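Local structure of putative aldehyde dehydrogenase (Burkholderia cenocepacia, 4YWE) at residues Ile352-His357 against Ala374-Val379. The protein probably oxidises aldehydes with NAD or NADP as acceptor, and binds calcium and magnesium ions. Residues are numbered along the deposited sequence; the frame is centred on the assembly and turned at random.
Sequences IPMAAH and ALLRDV
Ile352 sends CG2 anti to its backbone N, and Leu376 turns CG beside its own N (chi1 -72°); these turns carry Ile352 CG2 to 3.7 Å from Leu376 CD2, the two side chains crossing at about a right angle. The same methyl reaches Val379 CG2. Further along this face Met354 runs out extended to SD and then turns at its last torsion, which lays CE 3.9 Å from Ala374 CB and close to Leu376 CD1. Ala347 and Leu344 of helix 334-349 continue this apolar layer around Ile352 and Leu376; Leu375 points to the other face, where it packs on Leu310 of helix 303-315, and Leu375 CD2 meets Ala355 CB.

The antiparallel pairing is interrupted by a classic beta bulge, where Ala355 and Ala356 both face Leu375. Leu375 O takes Ala356 N on a lone pair at 3.3 Å and Ala355 N in a weak, bent bond (120°), while Leu375 N returns a nearly straight bond to Ala356 O at 2.8 Å. On the Pro353 side of the bulge, Arg377 N donates to Pro353 O at 3.0 Å, almost end-on to the carbonyl. Arg377 CG packs against Pro353 CB, and beyond it NE salt-bridges Asp378 OD2 at 2.8 Å, approaching from above the carboxylate plane; NH2 also pairs with Glu304.

In the mixed sheet of this aldehyde dehydrogenase fold, 354-360 lies between 318-319 and 374-376, which also bonds to 394-400. Backbone bonds set the pairing, apolar groups bind the strands to the helices, and two acidic partners probably offset the arginine's charge.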
ATOM      1  N   ILE A 352      33.788   5.129 -38.434  1.00 23.35           N
ATOM      2  CA  ILE A 352      33.570   4.349 -37.224  1.00 23.69           C
ATOM      3  C   ILE A 352      33.965   2.902 -37.489  1.00 26.65           C
ATOM      4  O   ILE A 352      33.342   2.224 -38.307  1.00 30.09           O
ATOM      5  CB  ILE A 352      32.115   4.442 -36.740  1.00 24.20           C
ATOM      6  CG1 ILE A 352      31.733   5.898 -36.469  1.00 23.65           C
ATOM      7  CG2 ILE A 352      31.924   3.602 -35.488  1.00 23.91           C
ATOM      8  CD1 ILE A 352      30.310   6.075 -35.989  1.00 21.32           C
ATOM      9  N   PRO A 353      35.009   2.423 -36.797  1.00 24.32           N
ATOM     10  CA  PRO A 353      35.529   1.071 -37.024  1.00 24.47           C
ATOM     11  C   PRO A 353      34.562  -0.017 -36.570  1.00 22.44           C
ATOM     12  O   PRO A 353      34.027   0.053 -35.464  1.00 25.04           O
ATOM     13  CB  PRO A 353      36.811   1.035 -36.176  1.00 25.53           C
ATOM     14  CG  PRO A 353      37.104   2.465 -35.826  1.00 26.20           C
ATOM     15  CD  PRO A 353      35.776   3.139 -35.766  1.00 23.48           C
ATOM     16  N   MET A 354      34.336  -1.009 -37.425  1.00 22.84           N
ATOM     17  CA  MET A 354      33.575  -2.183 -37.029  1.00 25.78           C
ATOM     18  C   MET A 354      34.534  -3.219 -36.454  1.00 26.21           C
ATOM     19  O   MET A 354      35.261  -3.882 -37.194  1.00 28.16           O
ATOM     20  CB  MET A 354      32.795  -2.761 -38.211  1.00 29.43           C
ATOM     21  CG  MET A 354      32.009  -4.018 -37.875  1.00 30.54           C
ATOM     22  SD  MET A 354      30.994  -4.595 -39.248  1.00 31.92           S
ATOM     23  CE  MET A 354      29.780  -3.281 -39.348  1.00 29.29           C
ATOM     24  N   ALA A 355      34.540  -3.337 -35.129  1.00 25.87           N
ATOM     25  CA  ALA A 355      35.469  -4.221 -34.434  1.00 26.93           C
ATOM     26  C   ALA A 355      35.268  -5.677 -34.836  1.00 21.50           C
ATOM     27  O   ALA A 355      36.234  -6.414 -35.023  1.00 22.25           O
ATOM     28  CB  ALA A 355      35.318  -4.065 -32.927  1.00 20.66           C
ATOM     29  N   ALA A 356      34.010  -6.083 -34.971  1.00 20.98           N
ATOM     30  CA  ALA A 356      33.688  -7.457 -35.331  1.00 21.38           C
ATOM     31  C   ALA A 356      32.245  -7.593 -35.790  1.00 20.76           C
ATOM     32  O   ALA A 356      31.423  -6.704 -35.573  1.00 20.08           O
ATOM     33  CB  ALA A 356      33.948  -8.385 -34.160  1.00 21.26           C
ATOM     34  N   HIS A 357      31.945  -8.720 -36.426  1.00 21.17           N
ATOM     35  CA  HIS A 357      30.582  -9.037 -36.821  1.00 26.88           C
ATOM     36  C   HIS A 357      30.409 -10.543 -36.960  1.00 21.28           C
ATOM     37  O   HIS A 357      31.373 -11.267 -37.201  1.00 22.07           O
ATOM     38  CB  HIS A 357      30.213  -8.333 -38.131  1.00 20.99           C
ATOM     39  CG  HIS A 357      31.002  -8.801 -39.315  1.00 22.00           C
ATOM     40  ND1 HIS A 357      30.723  -9.976 -39.980  1.00 22.57           N
ATOM     41  CD2 HIS A 357      32.059  -8.249 -39.956  1.00 27.55           C
ATOM     42  CE1 HIS A 357      31.576 -10.129 -40.977  1.00 23.49           C
ATOM     43  NE2 HIS A 357      32.397  -9.094 -40.985  1.00 23.53           N
ATOM     44  N   ALA A 374      26.613  -6.744 -35.334  1.00 25.59           N
ATOM     45  CA  ALA A 374      27.786  -5.921 -35.595  1.00 23.41           C
ATOM     46  C   ALA A 374      28.259  -5.198 -34.342  1.00 19.77           C
ATOM     47  O   ALA A 374      27.459  -4.630 -33.598  1.00 19.88           O
ATOM     48  CB  ALA A 374      27.488  -4.919 -36.700  1.00 22.99           C
ATOM     49  N   LEU A 375      29.569  -5.225 -34.117  1.00 20.07           N
ATOM     50  CA  LEU A 375      30.174  -4.512 -33.001  1.00 20.96           C
ATOM     51  C   LEU A 375      31.034  -3.361 -33.505  1.00 23.11           C
ATOM     52  O   LEU A 375      32.055  -3.580 -34.156  1.00 24.65           O
ATOM     53  CB  LEU A 375      31.020  -5.457 -32.149  1.00 22.63           C
ATOM     54  CG  LEU A 375      31.864  -4.780 -31.066  1.00 18.52           C
ATOM     55  CD1 LEU A 375      30.980  -4.177 -29.982  1.00 17.75           C
ATOM     56  CD2 LEU A 375      32.859  -5.760 -30.473  1.00 19.07           C
ATOM     57  N   LEU A 376      30.618  -2.136 -33.202  1.00 23.31           N
ATOM     58  CA  LEU A 376      31.377  -0.957 -33.602  1.00 18.51           C
ATOM     59  C   LEU A 376      31.983  -0.271 -32.383  1.00 18.41           C
ATOM     60  O   LEU A 376      31.386  -0.254 -31.306  1.00 21.71           O
ATOM     61  CB  LEU A 376      30.496   0.021 -34.383  1.00 22.87           C
ATOM     62  CG  LEU A 376      30.109  -0.410 -35.802  1.00 26.79           C
ATOM     63  CD1 LEU A 376      28.895  -1.332 -35.800  1.00 29.13           C
ATOM     64  CD2 LEU A 376      29.869   0.800 -36.689  1.00 26.77           C
ATOM     65  N   ARG A 377      33.171   0.296 -32.562  1.00 19.02           N
ATOM     66  CA  ARG A 377      33.918   0.876 -31.454  1.00 19.11           C
ATOM     67  C   ARG A 377      34.226   2.350 -31.680  1.00 22.28           C
ATOM     68  O   ARG A 377      34.115   2.851 -32.800  1.00 21.03           O
ATOM     69  CB  ARG A 377      35.222   0.108 -31.238  1.00 22.99           C
ATOM     70  CG  ARG A 377      36.103   0.036 -32.477  1.00 26.38           C
ATOM     71  CD  ARG A 377      37.501  -0.436 -32.127  1.00 26.39           C
ATOM     72  NE  ARG A 377      38.136   0.453 -31.161  1.00 27.52           N
ATOM     73  CZ  ARG A 377      39.100   0.082 -30.327  1.00 29.03           C
ATOM     74  NH1 ARG A 377      39.542  -1.168 -30.338  1.00 31.52           N
ATOM     75  NH2 ARG A 377      39.620   0.959 -29.480  1.00 27.73           N
ATOM     76  N   ASP A 378      34.614   3.030 -30.603  1.00 23.19           N
ATOM     77  CA  ASP A 378      35.000   4.439 -30.647  1.00 22.58           C
ATOM     78  C   ASP A 378      33.881   5.300 -31.217  1.00 19.25           C
ATOM     79  O   ASP A 378      34.132   6.304 -31.881  1.00 21.17           O
ATOM     80  CB  ASP A 378      36.279   4.618 -31.469  1.00 26.00           C
ATOM     81  CG  ASP A 378      37.409   3.730 -30.986  1.00 25.75           C
ATOM     82  OD1 ASP A 378      37.609   3.633 -29.758  1.00 25.53           O
ATOM     83  OD2 ASP A 378      38.092   3.120 -31.835  1.00 26.72           O
ATOM     84  N   VAL A 379      32.644   4.893 -30.956  1.00 19.87           N
ATOM     85  CA  VAL A 379      31.475   5.599 -31.460  1.00 20.27           C
ATOM     86  C   VAL A 379      31.325   6.943 -30.762  1.00 24.24           C
ATOM     87  O   VAL A 379      31.205   6.999 -29.539  1.00 17.77           O
ATOM     88  CB  VAL A 379      30.201   4.756 -31.284  1.00 19.60           C
ATOM     89  CG1 VAL A 379      28.993   5.502 -31.828  1.00 20.00           C
ATOM     90  CG2 VAL A 379      30.355   3.404 -31.969  1.00 17.79           C
TER